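Local coordinates for protein putative enoyl-CoA hydratase (Streptomyces avermitilis, PDB 3GKB) that is of unproven function but belongs to the crotonase family and probably acts on an acyl-CoA thioester, as enoyl-CoA hydratases do, at residues Ser14-Ile22 with Leu47-Phe58; Ile22-Ile32 with Ser59-Val70. One frame throughout, in Å; residues are numbered along the deposited sequence.

Contact 1: Ser14-Ile22 with Leu47-Phe58; sequences SSEHGVARI and LADDSSVRVIVF
With CG1 of Ile22 anti to the carbonyl carbon (chi1 -62°) and the chain then extended, CD1 reaches forward to CG2 of Ile56 at 3.6 Å; the same first torsion in Phe58 (chi1 -60°) lays its ring alongside Ile22, with CE1 close to that methyl. The two residues belong to neighbouring parallel strands, 19-24 and 55-60, of a beta-alpha-beta unit in the crotonase fold, and helix 34-48 of the crossover packs Leu44 on both and Val43 on Ile22. Ala20 lies on the same face of the sheet, its CB 3.8 Å from Val53 CG1 and also touched by Leu47 of that helix. On the other face Val19 CG1 meets Val57 CG2 at 4.0 Å, and helix 195-210 packs against both valines. Between the faces the ladder alternates regularly: Ala20 N donates to Val55 O, Val57 N to Ala20 O, and Ile22 N to Val57 O at 2.8 Å. Parallel pairing starts at the type I' turn from Glu16 to Val19, which joins strand 19-24 to its antiparallel neighbour 11-16. There Gly18 O is gripped by two consecutive amides, Arg54 N at 2.8 Å and Val55 N at 3.1 Å. The Arg54 guanidinium, bonded through NE to Ala210 O, lies against Gly18. One face of that guanidinium is covered by Gly18 CA, 3.7 Å above its plane, while a water at its edge bonds weakly to NH2 and donates to His17 O.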
loop_
_atom_site.group_PDB
_atom_site.type_symbol
_atom_site.label_atom_id
_atom_site.label_comp_id
_atom_site.label_asym_id
_atom_site.label_seq_id
_atom_site.Cartn_x
_atom_site.Cartn_y
_atom_site.Cartn_z
ATOM N N SER B 14 24.384 -4.091 -23.666
ATOM C CA SER B 14 25.569 -3.254 -23.695
ATOM C C SER B 14 25.759 -2.618 -22.328
ATOM O O SER B 14 24.804 -2.477 -21.560
ATOM C CB SER B 14 25.440 -2.188 -24.764
ATOM O OG SER B 14 24.359 -1.329 -24.521
ATOM N N SER B 15 26.991 -2.275 -21.992
ATOM C CA SER B 15 27.230 -1.701 -20.710
ATOM C C SER B 15 28.359 -0.695 -20.784
ATOM O O SER B 15 29.306 -0.845 -21.562
ATOM C CB SER B 15 27.512 -2.786 -19.671
ATOM O OG SER B 15 28.776 -3.356 -19.885
ATOM N N GLU B 16 28.223 0.328 -19.967
ATOM C CA GLU B 16 29.169 1.417 -19.917
ATOM C C GLU B 16 28.848 2.220 -18.683
ATOM O O GLU B 16 27.679 2.339 -18.315
ATOM C CB GLU B 16 29.001 2.282 -21.157
ATOM C CG GLU B 16 30.207 3.074 -21.543
ATOM C CD GLU B 16 30.000 3.738 -22.893
ATOM O OE1 GLU B 16 29.088 4.568 -23.028
ATOM O OE2 GLU B 16 30.728 3.408 -23.834
ATOM N N HIS B 17 29.875 2.805 -18.082
ATOM C CA HIS B 17 29.723 3.699 -16.924
ATOM C C HIS B 17 28.970 3.046 -15.751
ATOM O O HIS B 17 28.326 3.740 -14.949
ATOM C CB HIS B 17 29.018 5.011 -17.304
ATOM C CG HIS B 17 29.558 5.666 -18.532
ATOM N ND1 HIS B 17 30.888 6.005 -18.679
ATOM C CD2 HIS B 17 28.941 6.048 -19.674
ATOM C CE1 HIS B 17 31.065 6.559 -19.867
ATOM N NE2 HIS B 17 29.902 6.596 -20.490
ATOM N N GLY B 18 29.045 1.720 -15.654
ATOM C CA GLY B 18 28.390 0.987 -14.570
ATOM C C GLY B 18 26.920 0.638 -14.818
ATOM O O GLY B 18 26.269 0.053 -13.953
ATOM N N VAL B 19 26.403 0.952 -16.003
ATOM C CA VAL B 19 24.986 0.639 -16.320
ATOM C C VAL B 19 24.938 -0.344 -17.486
ATOM O O VAL B 19 25.489 -0.057 -18.543
ATOM C CB VAL B 19 24.182 1.896 -16.674
ATOM C CG1 VAL B 19 22.718 1.525 -17.035
ATOM C CG2 VAL B 19 24.217 2.957 -15.545
ATOM N N ALA B 20 24.310 -1.510 -17.300
ATOM C CA ALA B 20 23.992 -2.385 -18.437
ATOM C C ALA B 20 22.587 -2.122 -18.937
ATOM O O ALA B 20 21.683 -1.941 -18.147
ATOM C CB ALA B 20 24.159 -3.838 -18.069
ATOM N N ARG B 21 22.411 -2.061 -20.253
ATOM C CA ARG B 21 21.096 -1.885 -20.868
ATOM C C ARG B 21 20.769 -3.183 -21.585
ATOM O O ARG B 21 21.559 -3.661 -22.418
ATOM C CB ARG B 21 21.093 -0.710 -21.851
ATOM C CG ARG B 21 21.011 0.637 -21.164
ATOM C CD ARG B 21 20.930 1.741 -22.181
ATOM N NE ARG B 21 22.198 1.923 -22.882
ATOM C CZ ARG B 21 22.348 2.561 -24.049
ATOM N NH1 ARG B 21 21.306 3.087 -24.691
ATOM N NH2 ARG B 21 23.558 2.663 -24.587
ATOM N N ILE B 22 19.637 -3.781 -21.222
ATOM C CA ILE B 22 19.178 -4.997 -21.863
ATOM C C ILE B 22 17.957 -4.600 -22.673
ATOM O O ILE B 22 16.969 -4.146 -22.121
ATOM C CB ILE B 22 18.862 -6.102 -20.819
ATOM C CG1 ILE B 22 20.138 -6.481 -20.033
ATOM C CG2 ILE B 22 18.271 -7.306 -21.493
ATOM C CD1 ILE B 22 19.897 -7.500 -18.914
ATOM N N LEU B 47 26.003 -11.151 -15.664
ATOM C CA LEU B 47 26.087 -9.824 -15.048
ATOM C C LEU B 47 26.235 -9.871 -13.541
ATOM O O LEU B 47 26.955 -9.034 -12.982
ATOM C CB LEU B 47 24.897 -8.938 -15.444
ATOM C CG LEU B 47 24.894 -8.424 -16.889
ATOM C CD1 LEU B 47 23.508 -7.870 -17.289
ATOM C CD2 LEU B 47 26.009 -7.361 -17.056
ATOM N N ALA B 48 25.595 -10.849 -12.884
ATOM C CA ALA B 48 25.653 -10.957 -11.435
ATOM C C ALA B 48 27.111 -11.115 -10.968
ATOM O O ALA B 48 27.431 -10.749 -9.850
ATOM C CB ALA B 48 24.780 -12.132 -10.902
ATOM N N ASP B 49 27.971 -11.651 -11.833
ATOM C CA ASP B 49 29.396 -11.821 -11.501
ATOM C C ASP B 49 30.310 -10.738 -12.084
ATOM O O ASP B 49 31.531 -10.855 -12.007
ATOM C CB ASP B 49 29.866 -13.224 -11.918
ATOM C CG ASP B 49 29.353 -14.320 -10.958
ATOM O OD1 ASP B 49 28.747 -14.007 -9.912
ATOM O OD2 ASP B 49 29.566 -15.508 -11.233
ATOM N N ASP B 50 29.721 -9.680 -12.634
ATOM C CA ASP B 50 30.470 -8.575 -13.242
ATOM C C ASP B 50 30.519 -7.386 -12.290
ATOM O O ASP B 50 29.554 -6.621 -12.162
ATOM C CB ASP B 50 29.829 -8.184 -14.570
ATOM C CG ASP B 50 30.689 -7.221 -15.401
ATOM O OD1 ASP B 50 31.594 -6.543 -14.851
ATOM O OD2 ASP B 50 30.415 -7.132 -16.615
ATOM N N SER B 51 31.668 -7.200 -11.646
ATOM C CA SER B 51 31.813 -6.133 -10.673
ATOM C C SER B 51 31.823 -4.741 -11.331
ATOM O O SER B 51 31.664 -3.762 -10.640
ATOM C CB SER B 51 33.072 -6.348 -9.796
ATOM O OG SER B 51 34.160 -6.750 -10.600
ATOM N N SER B 52 31.978 -4.663 -12.653
ATOM C CA SER B 52 31.935 -3.387 -13.362
ATOM C C SER B 52 30.518 -2.825 -13.606
ATOM O O SER B 52 30.392 -1.689 -14.025
ATOM C CB SER B 52 32.682 -3.468 -14.689
ATOM O OG SER B 52 31.943 -4.137 -15.719
ATOM N N VAL B 53 29.493 -3.610 -13.299
ATOM C CA VAL B 53 28.096 -3.236 -13.570
ATOM C C VAL B 53 27.331 -3.156 -12.257
ATOM O O VAL B 53 27.333 -4.094 -11.470
ATOM C CB VAL B 53 27.428 -4.217 -14.523
ATOM C CG1 VAL B 53 25.923 -3.848 -14.720
ATOM C CG2 VAL B 53 28.150 -4.191 -15.890
ATOM N N ARG B 54 26.709 -2.004 -12.033
ATOM C CA ARG B 54 25.971 -1.730 -10.796
ATOM C C ARG B 54 24.448 -1.564 -10.982
ATOM O O ARG B 54 23.684 -1.688 -10.015
ATOM C CB ARG B 54 26.597 -0.519 -10.103
ATOM C CG ARG B 54 28.057 -0.765 -9.673
ATOM C CD ARG B 54 28.664 0.415 -8.995
ATOM N NE ARG B 54 28.774 1.574 -9.883
ATOM C CZ ARG B 54 29.735 1.760 -10.790
ATOM N NH1 ARG B 54 30.692 0.850 -10.966
ATOM N NH2 ARG B 54 29.730 2.853 -11.554
ATOM N N VAL B 55 24.019 -1.255 -12.196
ATOM C CA VAL B 55 22.608 -0.996 -12.515
ATOM C C VAL B 55 22.319 -1.712 -13.801
ATOM O O VAL B 55 23.178 -1.729 -14.710
ATOM C CB VAL B 55 22.310 0.531 -12.668
ATOM C CG1 VAL B 55 20.853 0.774 -13.085
ATOM C CG2 VAL B 55 22.659 1.280 -11.346
ATOM N N ILE B 56 21.115 -2.287 -13.911
ATOM C CA ILE B 56 20.642 -2.888 -15.178
ATOM C C ILE B 56 19.304 -2.230 -15.546
ATOM O O ILE B 56 18.412 -2.115 -14.694
ATOM C CB ILE B 56 20.409 -4.408 -15.032
ATOM C CG1 ILE B 56 21.732 -5.121 -14.709
ATOM C CG2 ILE B 56 19.729 -4.968 -16.298
ATOM C CD1 ILE B 56 21.571 -6.562 -14.180
ATOM N N VAL B 57 19.185 -1.751 -16.783
ATOM C CA VAL B 57 17.942 -1.151 -17.262
ATOM C C VAL B 57 17.386 -2.016 -18.397
ATOM O O VAL B 57 18.068 -2.256 -19.404
ATOM C CB VAL B 57 18.108 0.270 -17.807
ATOM C CG1 VAL B 57 16.709 0.830 -18.235
ATOM C CG2 VAL B 57 18.754 1.213 -16.781
ATOM N N PHE B 58 16.156 -2.472 -18.226
ATOM C CA PHE B 58 15.458 -3.246 -19.238
ATOM C C PHE B 58 14.549 -2.340 -20.032
ATOM O O PHE B 58 13.769 -1.574 -19.455
ATOM C CB PHE B 58 14.584 -4.314 -18.585
ATOM C CG PHE B 58 15.321 -5.303 -17.741
ATOM C CD1 PHE B 58 15.870 -6.439 -18.292
ATOM C CD2 PHE B 58 15.426 -5.128 -16.382
ATOM C CE1 PHE B 58 16.514 -7.384 -17.488
ATOM C CE2 PHE B 58 16.085 -6.057 -15.601
ATOM C CZ PHE B 58 16.633 -7.185 -16.177
HETATM O O HOH W 1 28.850 5.664 -12.997
HETATM O O HOH W 2 30.009 -0.620 -17.070
#

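Contact 2: Ile22-Ile32 with Ser59-Val70; sequences IILDNPPVNVI and SSADPEFFLAHV
Leu24 O is gripped by two donors, Ala61 N at 2.8 Å, just past the end of strand 55-60, and the side-chain ND2 of Asn30, which comes from above the carbonyl plane. The same ND2 gives its other hydrogen to Phe66 O at 2.9 Å, nearly straight (172°) and in the amide plane. Asn26 N donates to Asn30 OD1, a water lies within bonding distance of both Asn30 OD1 and Asp62 OD2, and this polar network fixes the rotation of the buried amide. Replacing Asn30 by a leucine would probably leave Phe66 O and Asn26 N without these partners and free the loop 25-32 to shift against 61-70. Asp62 turns CG anti to its own nitrogen (chi1 -175°), and OD1 accepts from Glu64 N in an Asx turn and from Phe65 N as well, which makes an Asx motif. Apolar groups pack around this centre. Leu24 CD1 sits over one face of the Phe66 ring, 4.1 Å from its centroid, in a CH-pi contact, and Ile32 crosses Leu67 at about a right angle, CD1 to CD1 4.0 Å. Val29 lies beside Phe65 and meets Ala68 CB through CG2. Farther on, Ala68 N bonds to Asn30 O and Ile32 N to His69 O at 2.9 Å, while NE2 of His69 is held by Glu267. Beyond the C-terminal ends of parallel strands 19-24 and 55-60 the two chain segments thus part into loops that pack together and pair again, consistent with the crotonase fold, in which loops after the strands help form the acyl-CoA site.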
loop_
_atom_site.group_PDB
_atom_site.type_symbol
_atom_site.label_atom_id
_atom_site.label_comp_id
_atom_site.label_asym_id
_atom_site.label_seq_id
_atom_site.Cartn_x
_atom_site.Cartn_y
_atom_site.Cartn_z
ATOM N N ILE B 22 19.637 -3.781 -21.222
ATOM C CA ILE B 22 19.178 -4.997 -21.863
ATOM C C ILE B 22 17.957 -4.600 -22.673
ATOM O O ILE B 22 16.969 -4.146 -22.121
ATOM C CB ILE B 22 18.862 -6.102 -20.819
ATOM C CG1 ILE B 22 20.138 -6.481 -20.033
ATOM C CG2 ILE B 22 18.271 -7.306 -21.493
ATOM C CD1 ILE B 22 19.897 -7.500 -18.914
ATOM N N ILE B 23 18.054 -4.738 -23.987
ATOM C CA ILE B 23 16.991 -4.333 -24.890
ATOM C C ILE B 23 16.362 -5.599 -25.436
ATOM O O ILE B 23 17.030 -6.406 -26.105
ATOM C CB ILE B 23 17.525 -3.477 -26.076
ATOM C CG1 ILE B 23 18.282 -2.243 -25.544
ATOM C CG2 ILE B 23 16.349 -3.072 -26.990
ATOM C CD1 ILE B 23 19.104 -1.488 -26.606
ATOM N N LEU B 24 15.071 -5.761 -25.166
ATOM C CA LEU B 24 14.318 -6.937 -25.528
ATOM C C LEU B 24 13.787 -6.770 -26.963
ATOM O O LEU B 24 13.186 -5.747 -27.282
ATOM C CB LEU B 24 13.178 -7.155 -24.520
ATOM C CG LEU B 24 13.631 -7.279 -23.048
ATOM C CD1 LEU B 24 12.517 -6.883 -22.074
ATOM C CD2 LEU B 24 14.084 -8.672 -22.765
ATOM N N ASP B 25 14.080 -7.746 -27.827
ATOM C CA ASP B 25 13.828 -7.627 -29.277
ATOM C C ASP B 25 13.590 -9.009 -29.884
ATOM O O ASP B 25 14.540 -9.714 -30.297
ATOM C CB ASP B 25 14.991 -6.900 -29.963
ATOM C CG ASP B 25 14.681 -6.469 -31.408
ATOM O OD1 ASP B 25 13.595 -6.785 -31.941
ATOM O OD2 ASP B 25 15.536 -5.751 -32.007
ATOM N N ASN B 26 12.319 -9.422 -29.869
ATOM C CA ASN B 26 11.910 -10.740 -30.349
ATOM C C ASN B 26 10.653 -10.585 -31.194
ATOM O O ASN B 26 9.544 -10.845 -30.728
ATOM C CB ASN B 26 11.670 -11.702 -29.184
ATOM C CG ASN B 26 11.322 -13.075 -29.632
ATOM O OD1 ASN B 26 11.870 -13.562 -30.615
ATOM N ND2 ASN B 26 10.437 -13.744 -28.893
ATOM N N PRO B 27 10.818 -10.166 -32.457
ATOM C CA PRO B 27 9.673 -9.954 -33.339
ATOM C C PRO B 27 8.747 -11.162 -33.464
ATOM O O PRO B 27 9.192 -12.300 -33.345
ATOM C CB PRO B 27 10.326 -9.656 -34.687
ATOM C CG PRO B 27 11.636 -9.155 -34.380
ATOM C CD PRO B 27 12.086 -9.842 -33.130
ATOM N N PRO B 28 7.454 -10.926 -33.744
ATOM C CA PRO B 28 6.808 -9.631 -34.002
ATOM C C PRO B 28 6.226 -8.871 -32.797
ATOM O O PRO B 28 5.880 -7.704 -32.944
ATOM C CB PRO B 28 5.686 -10.006 -34.975
ATOM C CG PRO B 28 5.328 -11.412 -34.588
ATOM C CD PRO B 28 6.561 -12.058 -34.037
ATOM N N VAL B 29 6.084 -9.497 -31.635
ATOM C CA VAL B 29 5.419 -8.826 -30.504
ATOM C C VAL B 29 6.128 -9.005 -29.164
ATOM O O VAL B 29 5.542 -8.752 -28.127
ATOM C CB VAL B 29 3.932 -9.269 -30.325
ATOM C CG1 VAL B 29 3.105 -8.905 -31.549
ATOM C CG2 VAL B 29 3.857 -10.761 -30.068
ATOM N N ASN B 30 7.397 -9.407 -29.191
ATOM C CA ASN B 30 8.169 -9.631 -27.965
ATOM C C ASN B 30 7.523 -10.665 -27.041
ATOM O O ASN B 30 7.434 -10.478 -25.813
ATOM C CB ASN B 30 8.448 -8.318 -27.222
ATOM C CG ASN B 30 9.713 -7.620 -27.708
ATOM O OD1 ASN B 30 10.205 -7.860 -28.837
ATOM N ND2 ASN B 30 10.249 -6.733 -26.864
ATOM N N VAL B 31 7.118 -11.795 -27.619
ATOM C CA VAL B 31 6.693 -12.896 -26.750
ATOM C C VAL B 31 7.910 -13.404 -25.995
ATOM O O VAL B 31 9.038 -13.282 -26.453
ATOM C CB VAL B 31 5.976 -14.078 -27.474
ATOM C CG1 VAL B 31 4.776 -13.612 -28.259
ATOM C CG2 VAL B 31 6.921 -14.866 -28.307
ATOM N N ILE B 32 7.661 -13.912 -24.806
ATOM C CA ILE B 32 8.653 -14.607 -23.983
ATOM C C ILE B 32 8.563 -16.085 -24.296
ATOM O O ILE B 32 7.653 -16.801 -23.820
ATOM C CB ILE B 32 8.366 -14.441 -22.491
ATOM C CG1 ILE B 32 8.252 -12.967 -22.113
ATOM C CG2 ILE B 32 9.460 -15.138 -21.667
ATOM C CD1 ILE B 32 7.569 -12.779 -20.754
ATOM N N SER B 59 14.632 -2.453 -21.352
ATOM C CA SER B 59 13.751 -1.706 -22.238
ATOM C C SER B 59 13.376 -2.585 -23.427
ATOM O O SER B 59 13.909 -3.680 -23.620
ATOM C CB SER B 59 14.408 -0.388 -22.686
ATOM O OG SER B 59 15.518 -0.634 -23.542
ATOM N N SER B 60 12.431 -2.126 -24.228
ATOM C CA SER B 60 12.045 -2.885 -25.412
ATOM C C SER B 60 12.395 -2.191 -26.736
ATOM O O SER B 60 12.265 -0.979 -26.843
ATOM C CB SER B 60 10.540 -3.115 -25.393
ATOM O OG SER B 60 10.143 -3.819 -26.553
ATOM N N ALA B 61 12.769 -2.976 -27.740
ATOM C CA ALA B 61 12.923 -2.478 -29.113
ATOM C C ALA B 61 11.591 -2.423 -29.893
ATOM O O ALA B 61 11.502 -1.794 -30.962
ATOM C CB ALA B 61 13.963 -3.330 -29.854
ATOM N N ASP B 62 10.554 -3.062 -29.355
ATOM C CA ASP B 62 9.252 -3.156 -30.062
ATOM C C ASP B 62 8.441 -1.886 -29.775
ATOM O O ASP B 62 8.277 -1.511 -28.615
ATOM C CB ASP B 62 8.520 -4.410 -29.585
ATOM C CG ASP B 62 7.228 -4.682 -30.339
ATOM O OD1 ASP B 62 6.307 -3.832 -30.311
ATOM O OD2 ASP B 62 7.130 -5.800 -30.908
ATOM N N PRO B 63 7.937 -1.210 -30.827
ATOM C CA PRO B 63 7.254 0.060 -30.587
ATOM C C PRO B 63 5.934 -0.023 -29.802
ATOM O O PRO B 63 5.477 1.002 -29.338
ATOM C CB PRO B 63 6.995 0.621 -32.006
ATOM C CG PRO B 63 7.152 -0.543 -32.943
ATOM C CD PRO B 63 8.074 -1.531 -32.268
ATOM N N GLU B 64 5.317 -1.201 -29.695
ATOM C CA GLU B 64 4.016 -1.323 -29.024
ATOM C C GLU B 64 4.035 -2.210 -27.771
ATOM O O GLU B 64 3.232 -1.988 -26.830
ATOM C CB GLU B 64 2.989 -1.869 -30.011
ATOM C CG GLU B 64 1.616 -1.944 -29.394
ATOM C CD GLU B 64 0.483 -2.008 -30.406
ATOM O OE1 GLU B 64 0.767 -2.097 -31.624
ATOM O OE2 GLU B 64 -0.684 -1.961 -29.931
ATOM N N PHE B 65 4.922 -3.209 -27.768
ATOM C CA PHE B 65 4.992 -4.227 -26.685
ATOM C C PHE B 65 6.339 -4.228 -25.970
ATOM O O PHE B 65 7.389 -4.211 -26.597
ATOM C CB PHE B 65 4.702 -5.615 -27.253
ATOM C CG PHE B 65 3.409 -5.662 -27.980
ATOM C CD1 PHE B 65 2.207 -5.662 -27.270
ATOM C CD2 PHE B 65 3.377 -5.583 -29.346
ATOM C CE1 PHE B 65 1.007 -5.627 -27.938
ATOM C CE2 PHE B 65 2.179 -5.522 -30.016
ATOM C CZ PHE B 65 1.002 -5.543 -29.321
ATOM N N PHE B 66 6.294 -4.225 -24.640
ATOM C CA PHE B 66 7.488 -4.454 -23.830
ATOM C C PHE B 66 7.790 -5.946 -23.874
ATOM O O PHE B 66 8.823 -6.366 -24.423
ATOM C CB PHE B 66 7.260 -3.954 -22.401
ATOM C CG PHE B 66 8.401 -4.207 -21.482
ATOM C CD1 PHE B 66 9.495 -3.342 -21.444
ATOM C CD2 PHE B 66 8.419 -5.331 -20.669
ATOM C CE1 PHE B 66 10.544 -3.596 -20.598
ATOM C CE2 PHE B 66 9.494 -5.586 -19.828
ATOM C CZ PHE B 66 10.549 -4.721 -19.801
ATOM N N LEU B 67 6.847 -6.742 -23.348
ATOM C CA LEU B 67 6.842 -8.206 -23.453
ATOM C C LEU B 67 5.386 -8.636 -23.517
ATOM O O LEU B 67 4.636 -8.339 -22.629
ATOM C CB LEU B 67 7.513 -8.881 -22.273
ATOM C CG LEU B 67 9.043 -8.797 -22.186
ATOM C CD1 LEU B 67 9.518 -9.339 -20.792
ATOM C CD2 LEU B 67 9.741 -9.519 -23.377
ATOM N N ALA B 68 4.998 -9.275 -24.602
ATOM C CA ALA B 68 3.587 -9.542 -24.872
ATOM C C ALA B 68 2.952 -10.415 -23.800
ATOM O O ALA B 68 1.883 -10.101 -23.301
ATOM C CB ALA B 68 3.439 -10.195 -26.216
ATOM N N HIS B 69 3.645 -11.511 -23.486
ATOM C CA HIS B 69 3.233 -12.612 -22.605
ATOM C C HIS B 69 4.094 -13.819 -22.988
ATOM O O HIS B 69 4.887 -13.737 -23.917
ATOM C CB HIS B 69 1.720 -12.944 -22.696
ATOM C CG HIS B 69 1.237 -13.210 -24.085
ATOM N ND1 HIS B 69 1.530 -14.377 -24.763
ATOM C CD2 HIS B 69 0.526 -12.439 -24.944
ATOM C CE1 HIS B 69 0.990 -14.325 -25.970
ATOM N NE2 HIS B 69 0.397 -13.149 -26.115
ATOM N N VAL B 70 3.939 -14.920 -22.263
ATOM C CA VAL B 70 4.655 -16.147 -22.583
ATOM C C VAL B 70 4.100 -16.762 -23.869
ATOM O O VAL B 70 2.902 -16.740 -24.119
ATOM C CB VAL B 70 4.576 -17.142 -21.399
ATOM C CG1 VAL B 70 5.127 -18.510 -21.796
ATOM C CG2 VAL B 70 5.357 -16.581 -20.191
HETATM O O HOH W 3 4.661 -4.918 -32.404
HETATM O O HOH W 4 9.251 -7.338 -31.293
#

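Contacts 1 and 2 follow one another along the same pair of parallel strands, 19-24 and 55-60, with centres about 20 Å apart. Their segments alternate in the chain: 14-22, then 22-32, which shares Ile22, then 47-58 and 59-70, with helix 34-48 crossing between the two halves. Contact 1 takes the first residues of the strands, its centre about 20 Å from the centre of the chain, whereas contact 2 takes over at their ends, about 11 Å from it. The two meet where Phe58 O packs on Phe66 CE1, 4.0 Å away. One continuous beta-alpha-beta unit therefore runs from a peripheral turn to the more central loops.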